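Local coordinates for protein spermidine synthase (Corynebacterium glutamicum ATCC 13032, PDB 3GJY) that probably makes the polyamine spermidine by passing an aminopropyl group from decarboxylated S-adenosylmethionine to putrescine, at residues A[36-39]-A[45-48]; A[64-69]-A[104-109]; A[98-103]-A[131-136]. One frame throughout, in Å; residues are numbered along the deposited sequence.

Contact 1 (A[36-39]-A[45-48]); sequences LEAD and GWLI
Ala38 and Trp46 face each other as a non-hydrogen-bonded pair in an antiparallel beta hairpin, two inner strands of the four-stranded sheet near the N-terminus, and show how one large side chain can cover a partner strand. From CB, Trp46 sends CG beside its own backbone N (chi1 -72°), with the indole plane turned about square (chi2 91°) to the plane of CA, CB and CG. The ring then reaches across the neighbouring strand. CE3 comes within 4.2 Å of Leu36 CB and lies obliquely near Glu37 O; CZ3 is 3.6 Å from Ala38 N. At the far end CH2 meets Ala38 CB, which sits over the six-membered ring, 4.0 Å from its centroid and close to the ring normal, a CH-pi contact. Pro22 and Thr21 also touch this indole.

Leu36 shares this face, its CD2 alongside Ile48 CG1 at 3.8 Å, and both side chains point the same way. On the other face Glu37 and Leu47 run side by side above a straight, reciprocal pair of backbone bonds, Glu37 N to Leu47 O at 2.9 Å and Leu47 N to Glu37 O at 2.8 Å. Toward the turn, Asp39 N donates a further backbone hydrogen bond to Gly45 O (2.8 Å). Asp39 OD2 is hydrogen-bonded to His57 NE2 and also lies 3.4 Å from Gly45 CA.

Contact 2 (A[64-69]-A[104-109]); sequences QALEFE and ARYFAD
Gln64 and Tyr106 bring their CA atoms to 5.3 Å where an irregular connection, running from strand 53-59 to helix 69-85, passes helix 102-110; it is a case of a loop held midway by side chains. Leu66 CD1 lies over a face of the Tyr106 ring, 4.0 Å from the centroid, in a CH-pi contact, while Gln64 O sits at the edge of that ring, in its plane. The Tyr106 ring swings out to meet both because its CG is anti to the backbone N (chi1 176°). Gln64 extends its chain past the ring to Asp109, and NE2 donates to Asp109 OD2 at 2.9 Å in a nearly straight bond (165°), arriving on the anti side of the carboxylate. The amide's other end is used too: a water donates to Gln64 OE1 and is hydrogen-bonded to Tyr106 OH, whose direct protein partner is Arg79 NH1. A second water joins Ala65 O to Arg105 NH1, lying at the guanidinium edge. Both ends of the Gln64 amide are engaged, which should help to set the rotation of the amide, and the neutral N-H donor probably favours the charged form of Asp109.

Contact 3 (A[98-103]-A[131-136]); sequences GGACTM and EWFDIP
Ala100 and Phe133 bring two turns together, their CA atoms 6.4 Å apart, one segment leading into helix 102-110 and the other just leaving helix 123-132. The first is the glycine-rich loop that follows strand 92-96, in the place where enzymes with the AdoMet-dependent methyltransferase fold usually bind their cofactor. Gly98, Gly99, Ala100 and Cys101 form a type II turn closed by Cys101 N to Gly98 O, and both Ala100 and Cys101 have left-handed backbone angles. Cys101 is the N-cap of the helix, and its side chain is about 4 Å from a bound formate, probably from the crystallisation liquor.

Between the segments, Ala100 CB presses on Phe133 CD2 at 3.4 Å, a tight approach that meets the ring obliquely. Next to it Cys101 CB packs on Ile135 CG2 at 3.9 Å. The less common first torsion of Ile135 (chi1 60°) wedges CG1 between backbone N and carbonyl carbon, leaving CG2 to turn to the cysteine. Polar backbone atoms are joined by one water, which donates to Ala100 O at 2.8 Å and to Phe133 O at 3.0 Å while accepting from Thr102 OG1 at 2.9 Å. Thr102 OG1 is also hydrogen-bonded to Ser56 OG.

Around this junction Phe133 packs back on Leu125 and Leu128 of helix 123-132, Cys101 touches Ser129 of the same helix, and Ile135 rests on Val141 and Ile143 of strand 141-145.

The three contacts illustrate how a small N-terminal sheet is seated on an AdoMet-dependent methyltransferase-like domain. Contact 1 closes within the hairpin before the others begin; contacts 2 and 3 alternate along the chain and share helix 102-110. Their centres lie 9 Å apart, against 13 Å from contact 1 to contact 3 and 15 Å to contact 2. Leu36 and Ile48 of the hairpin pack on Phe133, and Ile48 also meets Ala100, so the sheet reaches the glycine-rich loop, which in relatives usually lines the cofactor site, and probably helps to border the active-site region. Contacts 2 and 3 are tied by a salt bridge, Arg105 NH2 to Asp134 OD2 at 2.8 Å, with Ala108 CB on Pro136 CG.

Contact 1 (A[36-39]-A[45-48])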
loop_
_atom_site.group_PDB
_atom_site.type_symbol
_atom_site.label_atom_id
_atom_site.label_comp_id
_atom_site.label_asym_id
_atom_site.label_seq_id
_atom_site.Cartn_x
_atom_site.Cartn_y
_atom_site.Cartn_z
ATOM N N LEU A 36 -19.663 -4.738 8.050
ATOM C CA LEU A 36 -18.836 -5.534 8.950
ATOM C C LEU A 36 -19.481 -6.889 9.109
ATOM O O LEU A 36 -20.655 -6.972 9.483
ATOM C CB LEU A 36 -18.724 -4.842 10.313
ATOM C CG LEU A 36 -18.287 -3.362 10.296
ATOM C CD1 LEU A 36 -18.166 -2.846 11.710
ATOM C CD2 LEU A 36 -16.967 -3.110 9.508
ATOM N N GLU A 37 -18.710 -7.949 8.830
ATOM C CA GLU A 37 -19.217 -9.323 8.953
ATOM C C GLU A 37 -18.283 -10.149 9.851
ATOM O O GLU A 37 -17.065 -10.166 9.651
ATOM C CB GLU A 37 -19.315 -9.960 7.563
ATOM C CG GLU A 37 -20.344 -9.365 6.645
ATOM C CD GLU A 37 -20.225 -9.919 5.238
ATOM O OE1 GLU A 37 -19.439 -9.376 4.452
ATOM O OE2 GLU A 37 -20.927 -10.916 4.907
ATOM N N ALA A 38 -18.856 -10.846 10.825
ATOM C CA ALA A 38 -18.078 -11.701 11.727
ATOM C C ALA A 38 -17.780 -13.009 11.024
ATOM O O ALA A 38 -18.671 -13.604 10.407
ATOM C CB ALA A 38 -18.882 -11.976 13.007
ATOM N N ASP A 39 -16.537 -13.463 11.096
ATOM C CA ASP A 39 -16.185 -14.796 10.591
ATOM C C ASP A 39 -16.963 -15.885 11.327
ATOM O O ASP A 39 -16.993 -15.909 12.556
ATOM C CB ASP A 39 -14.704 -15.099 10.839
ATOM C CG ASP A 39 -13.741 -14.292 9.981
ATOM O OD1 ASP A 39 -14.113 -13.541 9.057
ATOM O OD2 ASP A 39 -12.550 -14.440 10.286
ATOM N N GLY A 45 -12.768 -12.787 14.402
ATOM C CA GLY A 45 -12.413 -12.457 13.031
ATOM C C GLY A 45 -13.489 -11.600 12.375
ATOM O O GLY A 45 -14.688 -11.869 12.532
ATOM N N TRP A 46 -13.052 -10.579 11.628
ATOM C CA TRP A 46 -13.956 -9.598 11.048
ATOM C C TRP A 46 -13.552 -9.238 9.634
ATOM O O TRP A 46 -12.364 -8.962 9.368
ATOM C CB TRP A 46 -13.948 -8.308 11.884
ATOM C CG TRP A 46 -14.657 -8.528 13.165
ATOM C CD1 TRP A 46 -14.107 -8.943 14.361
ATOM C CD2 TRP A 46 -16.064 -8.447 13.365
ATOM N NE1 TRP A 46 -15.117 -9.090 15.311
ATOM C CE2 TRP A 46 -16.319 -8.785 14.722
ATOM C CE3 TRP A 46 -17.143 -8.077 12.541
ATOM C CZ2 TRP A 46 -17.622 -8.767 15.277
ATOM C CZ3 TRP A 46 -18.438 -8.056 13.088
ATOM C CH2 TRP A 46 -18.654 -8.404 14.448
ATOM N N LEU A 47 -14.532 -9.276 8.735
ATOM C CA LEU A 47 -14.360 -8.821 7.362
ATOM C C LEU A 47 -14.975 -7.437 7.229
ATOM O O LEU A 47 -16.115 -7.231 7.671
ATOM C CB LEU A 47 -15.023 -9.793 6.359
ATOM C CG LEU A 47 -14.779 -9.441 4.880
ATOM C CD1 LEU A 47 -13.318 -9.575 4.398
ATOM C CD2 LEU A 47 -15.695 -10.240 3.936
ATOM N N ILE A 48 -14.208 -6.499 6.659
ATOM C CA ILE A 48 -14.667 -5.135 6.449
ATOM C C ILE A 48 -14.762 -4.940 4.947
ATOM O O ILE A 48 -13.765 -5.134 4.249
ATOM C CB ILE A 48 -13.671 -4.115 7.046
ATOM C CG1 ILE A 48 -13.549 -4.335 8.565
ATOM C CG2 ILE A 48 -14.114 -2.664 6.731
ATOM C CD1 ILE A 48 -12.195 -4.520 9.096
#

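Contact 2 (A[64-69]-A[104-109])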
loop_
_atom_site.group_PDB
_atom_site.type_symbol
_atom_site.label_atom_id
_atom_site.label_comp_id
_atom_site.label_asym_id
_atom_site.label_seq_id
_atom_site.Cartn_x
_atom_site.Cartn_y
_atom_site.Cartn_z
ATOM N N GLN A 64 -0.711 -9.134 13.610
ATOM C CA GLN A 64 0.075 -9.642 12.485
ATOM C C GLN A 64 -0.668 -10.639 11.581
ATOM O O GLN A 64 -0.091 -11.110 10.597
ATOM C CB GLN A 64 1.410 -10.186 12.975
ATOM C CG GLN A 64 2.357 -9.054 13.393
ATOM C CD GLN A 64 3.748 -9.578 13.758
ATOM O OE1 GLN A 64 4.338 -10.396 13.022
ATOM N NE2 GLN A 64 4.293 -9.072 14.862
ATOM N N ALA A 65 -1.936 -10.933 11.893
ATOM C CA ALA A 65 -2.712 -11.870 11.072
ATOM C C ALA A 65 -3.368 -11.155 9.907
ATOM O O ALA A 65 -4.238 -10.295 10.111
ATOM C CB ALA A 65 -3.770 -12.581 11.918
ATOM N N LEU A 66 -2.925 -11.494 8.692
ATOM C CA LEU A 66 -3.425 -10.856 7.462
ATOM C C LEU A 66 -4.033 -11.882 6.538
ATOM O O LEU A 66 -3.393 -12.915 6.298
ATOM C CB LEU A 66 -2.280 -10.153 6.715
ATOM C CG LEU A 66 -1.520 -9.035 7.484
ATOM C CD1 LEU A 66 -0.256 -8.615 6.709
ATOM C CD2 LEU A 66 -2.415 -7.824 7.778
ATOM N N GLU A 67 -5.186 -11.571 5.963
ATOM C CA GLU A 67 -5.847 -12.507 5.041
ATOM C C GLU A 67 -5.852 -12.069 3.592
ATOM O O GLU A 67 -5.982 -12.885 2.677
ATOM C CB GLU A 67 -7.243 -12.925 5.523
ATOM C CG GLU A 67 -7.097 -13.957 6.633
ATOM C CD GLU A 67 -8.394 -14.527 7.147
ATOM O OE1 GLU A 67 -9.425 -14.491 6.429
ATOM O OE2 GLU A 67 -8.358 -15.024 8.305
ATOM N N PHE A 68 -5.667 -10.782 3.373
ATOM C CA PHE A 68 -5.555 -10.216 2.044
ATOM C C PHE A 68 -4.162 -10.452 1.512
ATOM O O PHE A 68 -3.187 -10.026 2.128
ATOM C CB PHE A 68 -5.881 -8.704 2.049
ATOM C CG PHE A 68 -7.359 -8.430 2.014
ATOM C CD1 PHE A 68 -8.145 -8.714 3.120
ATOM C CD2 PHE A 68 -7.969 -7.966 0.848
ATOM C CE1 PHE A 68 -9.531 -8.551 3.072
ATOM C CE2 PHE A 68 -9.364 -7.786 0.795
ATOM C CZ PHE A 68 -10.135 -8.052 1.929
ATOM N N GLU A 69 -4.069 -11.153 0.379
ATOM C CA GLU A 69 -2.759 -11.519 -0.170
ATOM C C GLU A 69 -1.871 -10.316 -0.410
ATOM O O GLU A 69 -0.695 -10.314 -0.053
ATOM C CB GLU A 69 -2.901 -12.329 -1.476
ATOM C CG GLU A 69 -3.740 -13.626 -1.300
ATOM C CD GLU A 69 -3.064 -14.676 -0.445
ATOM O OE1 GLU A 69 -1.826 -14.668 -0.328
ATOM O OE2 GLU A 69 -3.781 -15.531 0.128
ATOM N N ALA A 104 -1.314 -0.306 8.777
ATOM C CA ALA A 104 -0.716 0.524 9.829
ATOM C C ALA A 104 -0.603 -0.241 11.153
ATOM O O ALA A 104 0.430 -0.207 11.850
ATOM C CB ALA A 104 -1.481 1.860 9.994
ATOM N N ARG A 105 -1.695 -0.921 11.496
ATOM C CA ARG A 105 -1.772 -1.761 12.702
ATOM C C ARG A 105 -0.714 -2.882 12.671
ATOM O O ARG A 105 -0.077 -3.212 13.687
ATOM C CB ARG A 105 -3.197 -2.321 12.767
ATOM C CG ARG A 105 -3.480 -3.379 13.852
ATOM C CD ARG A 105 -4.956 -3.740 13.755
ATOM N NE ARG A 105 -5.380 -4.833 14.635
ATOM C CZ ARG A 105 -5.602 -6.082 14.241
ATOM N NH1 ARG A 105 -5.350 -6.471 12.989
ATOM N NH2 ARG A 105 -6.101 -6.931 15.120
ATOM N N TYR A 106 -0.530 -3.467 11.484
ATOM C CA TYR A 106 0.467 -4.515 11.304
ATOM C C TYR A 106 1.881 -3.986 11.568
ATOM O O TYR A 106 2.641 -4.544 12.378
ATOM C CB TYR A 106 0.347 -5.045 9.862
ATOM C CG TYR A 106 1.395 -6.064 9.529
ATOM C CD1 TYR A 106 1.191 -7.423 9.799
ATOM C CD2 TYR A 106 2.599 -5.685 8.958
ATOM C CE1 TYR A 106 2.167 -8.369 9.505
ATOM C CE2 TYR A 106 3.606 -6.615 8.682
ATOM C CZ TYR A 106 3.381 -7.961 8.969
ATOM O OH TYR A 106 4.363 -8.879 8.683
ATOM N N PHE A 107 2.238 -2.889 10.872
ATOM C CA PHE A 107 3.584 -2.348 11.040
ATOM C C PHE A 107 3.813 -1.816 12.436
ATOM O O PHE A 107 4.935 -1.861 12.945
ATOM C CB PHE A 107 3.922 -1.280 9.990
ATOM C CG PHE A 107 4.184 -1.859 8.632
ATOM C CD1 PHE A 107 5.297 -2.627 8.409
ATOM C CD2 PHE A 107 3.252 -1.726 7.622
ATOM C CE1 PHE A 107 5.529 -3.195 7.147
ATOM C CE2 PHE A 107 3.460 -2.316 6.367
ATOM C CZ PHE A 107 4.612 -3.052 6.137
ATOM N N ALA A 108 2.762 -1.284 13.051
ATOM C CA ALA A 108 2.901 -0.790 14.435
ATOM C C ALA A 108 3.272 -1.936 15.400
ATOM O O ALA A 108 4.006 -1.726 16.385
ATOM C CB ALA A 108 1.654 -0.093 14.898
ATOM N N ASP A 109 2.789 -3.147 15.108
ATOM C CA ASP A 109 3.136 -4.268 15.981
ATOM C C ASP A 109 4.521 -4.863 15.673
ATOM O O ASP A 109 5.297 -5.188 16.586
ATOM C CB ASP A 109 2.080 -5.372 15.885
ATOM C CG ASP A 109 2.233 -6.392 16.996
ATOM O OD1 ASP A 109 2.023 -6.013 18.169
ATOM O OD2 ASP A 109 2.571 -7.555 16.695
HETATM O O HOH W 1 4.221 -11.092 10.316
HETATM O O HOH W 2 -5.484 -9.305 12.331
#

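Contact 3 (A[98-103]-A[131-136])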
loop_
_atom_site.group_PDB
_atom_site.type_symbol
_atom_site.label_atom_id
_atom_site.label_comp_id
_atom_site.label_asym_id
_atom_site.label_seq_id
_atom_site.Cartn_x
_atom_site.Cartn_y
_atom_site.Cartn_z
ATOM N N GLY A 98 -5.849 3.083 3.199
ATOM C CA GLY A 98 -5.519 1.790 3.792
ATOM C C GLY A 98 -6.682 1.275 4.586
ATOM O O GLY A 98 -6.913 1.780 5.694
ATOM N N GLY A 99 -7.381 0.270 4.041
ATOM C CA GLY A 99 -8.635 -0.186 4.611
ATOM C C GLY A 99 -8.492 -0.612 6.055
ATOM O O GLY A 99 -7.610 -1.408 6.404
ATOM N N ALA A 100 -9.384 -0.052 6.866
ATOM C CA ALA A 100 -9.460 -0.260 8.268
ATOM C C ALA A 100 -8.201 0.100 9.069
ATOM O O ALA A 100 -8.116 -0.320 10.209
ATOM C CB ALA A 100 -9.864 -1.752 8.554
ATOM N N CYS A 101 -7.215 0.790 8.472
ATOM C CA CYS A 101 -5.899 0.967 9.111
ATOM C C CYS A 101 -5.165 -0.333 9.424
ATOM O O CYS A 101 -4.296 -0.360 10.293
ATOM C CB CYS A 101 -6.021 1.794 10.400
ATOM S SG CYS A 101 -6.635 3.473 10.164
ATOM N N THR A 102 -5.509 -1.409 8.714
ATOM C CA THR A 102 -4.944 -2.713 9.034
ATOM C C THR A 102 -3.446 -2.816 8.745
ATOM O O THR A 102 -2.701 -3.401 9.556
ATOM C CB THR A 102 -5.744 -3.780 8.317
ATOM O OG1 THR A 102 -7.120 -3.654 8.745
ATOM C CG2 THR A 102 -5.175 -5.221 8.545
HETATM N N MSE A 103 -2.979 -2.291 7.610
HETATM C CA MSE A 103 -1.547 -2.290 7.339
HETATM C C MSE A 103 -0.772 -1.473 8.405
HETATM O O MSE A 103 0.301 -1.864 8.860
HETATM C CB MSE A 103 -1.309 -1.710 5.935
HETATM C CG MSE A 103 -0.002 -2.081 5.306
HETATM SE SE MSE A 103 0.069 -3.865 4.405
HETATM C CE MSE A 103 0.603 -4.983 5.946
ATOM N N GLU A 131 -12.405 3.193 16.825
ATOM C CA GLU A 131 -13.269 2.588 17.842
ATOM C C GLU A 131 -13.166 1.058 17.836
ATOM O O GLU A 131 -13.084 0.434 18.900
ATOM C CB GLU A 131 -14.737 2.995 17.627
ATOM C CG GLU A 131 -15.083 4.479 17.823
ATOM C CD GLU A 131 -14.857 5.025 19.209
ATOM O OE1 GLU A 131 -14.657 4.241 20.179
ATOM O OE2 GLU A 131 -14.863 6.283 19.304
ATOM N N TRP A 132 -13.143 0.444 16.643
ATOM C CA TRP A 132 -13.408 -0.995 16.529
ATOM C C TRP A 132 -12.357 -1.842 15.855
ATOM O O TRP A 132 -12.435 -3.064 15.937
ATOM C CB TRP A 132 -14.738 -1.203 15.760
ATOM C CG TRP A 132 -15.970 -1.023 16.590
ATOM C CD1 TRP A 132 -16.041 -0.925 17.952
ATOM C CD2 TRP A 132 -17.316 -0.961 16.108
ATOM N NE1 TRP A 132 -17.360 -0.818 18.351
ATOM C CE2 TRP A 132 -18.164 -0.823 17.245
ATOM C CE3 TRP A 132 -17.891 -1.044 14.836
ATOM C CZ2 TRP A 132 -19.565 -0.744 17.131
ATOM C CZ3 TRP A 132 -19.292 -0.953 14.716
ATOM C CH2 TRP A 132 -20.098 -0.815 15.863
ATOM N N PHE A 133 -11.424 -1.241 15.122
ATOM C CA PHE A 133 -10.511 -2.046 14.325
ATOM C C PHE A 133 -9.161 -2.315 14.980
ATOM O O PHE A 133 -8.194 -2.723 14.322
ATOM C CB PHE A 133 -10.394 -1.599 12.859
ATOM C CG PHE A 133 -11.725 -1.463 12.124
ATOM C CD1 PHE A 133 -12.887 -2.161 12.518
ATOM C CD2 PHE A 133 -11.799 -0.569 11.042
ATOM C CE1 PHE A 133 -14.116 -1.984 11.810
ATOM C CE2 PHE A 133 -12.991 -0.386 10.325
ATOM C CZ PHE A 133 -14.166 -1.086 10.724
ATOM N N ASP A 134 -9.122 -2.126 16.301
ATOM C CA ASP A 134 -8.073 -2.727 17.136
ATOM C C ASP A 134 -6.690 -2.186 16.773
ATOM O O ASP A 134 -5.722 -2.932 16.629
ATOM C CB ASP A 134 -8.101 -4.273 17.049
ATOM C CG ASP A 134 -7.181 -4.936 18.036
ATOM O OD1 ASP A 134 -7.086 -4.466 19.199
ATOM O OD2 ASP A 134 -6.615 -5.980 17.677
ATOM N N ILE A 135 -6.617 -0.864 16.716
ATOM C CA ILE A 135 -5.372 -0.171 16.443
ATOM C C ILE A 135 -4.812 0.427 17.709
ATOM O O ILE A 135 -5.569 0.792 18.622
ATOM C CB ILE A 135 -5.557 0.916 15.346
ATOM C CG1 ILE A 135 -6.576 1.984 15.736
ATOM C CG2 ILE A 135 -5.968 0.253 14.027
ATOM C CD1 ILE A 135 -6.648 3.167 14.707
ATOM N N PRO A 136 -3.479 0.555 17.765
ATOM C CA PRO A 136 -2.860 1.174 18.949
ATOM C C PRO A 136 -3.063 2.685 18.911
ATOM O O PRO A 136 -3.415 3.251 17.858
ATOM C CB PRO A 136 -1.394 0.787 18.827
ATOM C CG PRO A 136 -1.183 0.620 17.361
ATOM C CD PRO A 136 -2.480 0.041 16.815
HETATM O O HOH W 3 -7.259 -2.649 11.430
#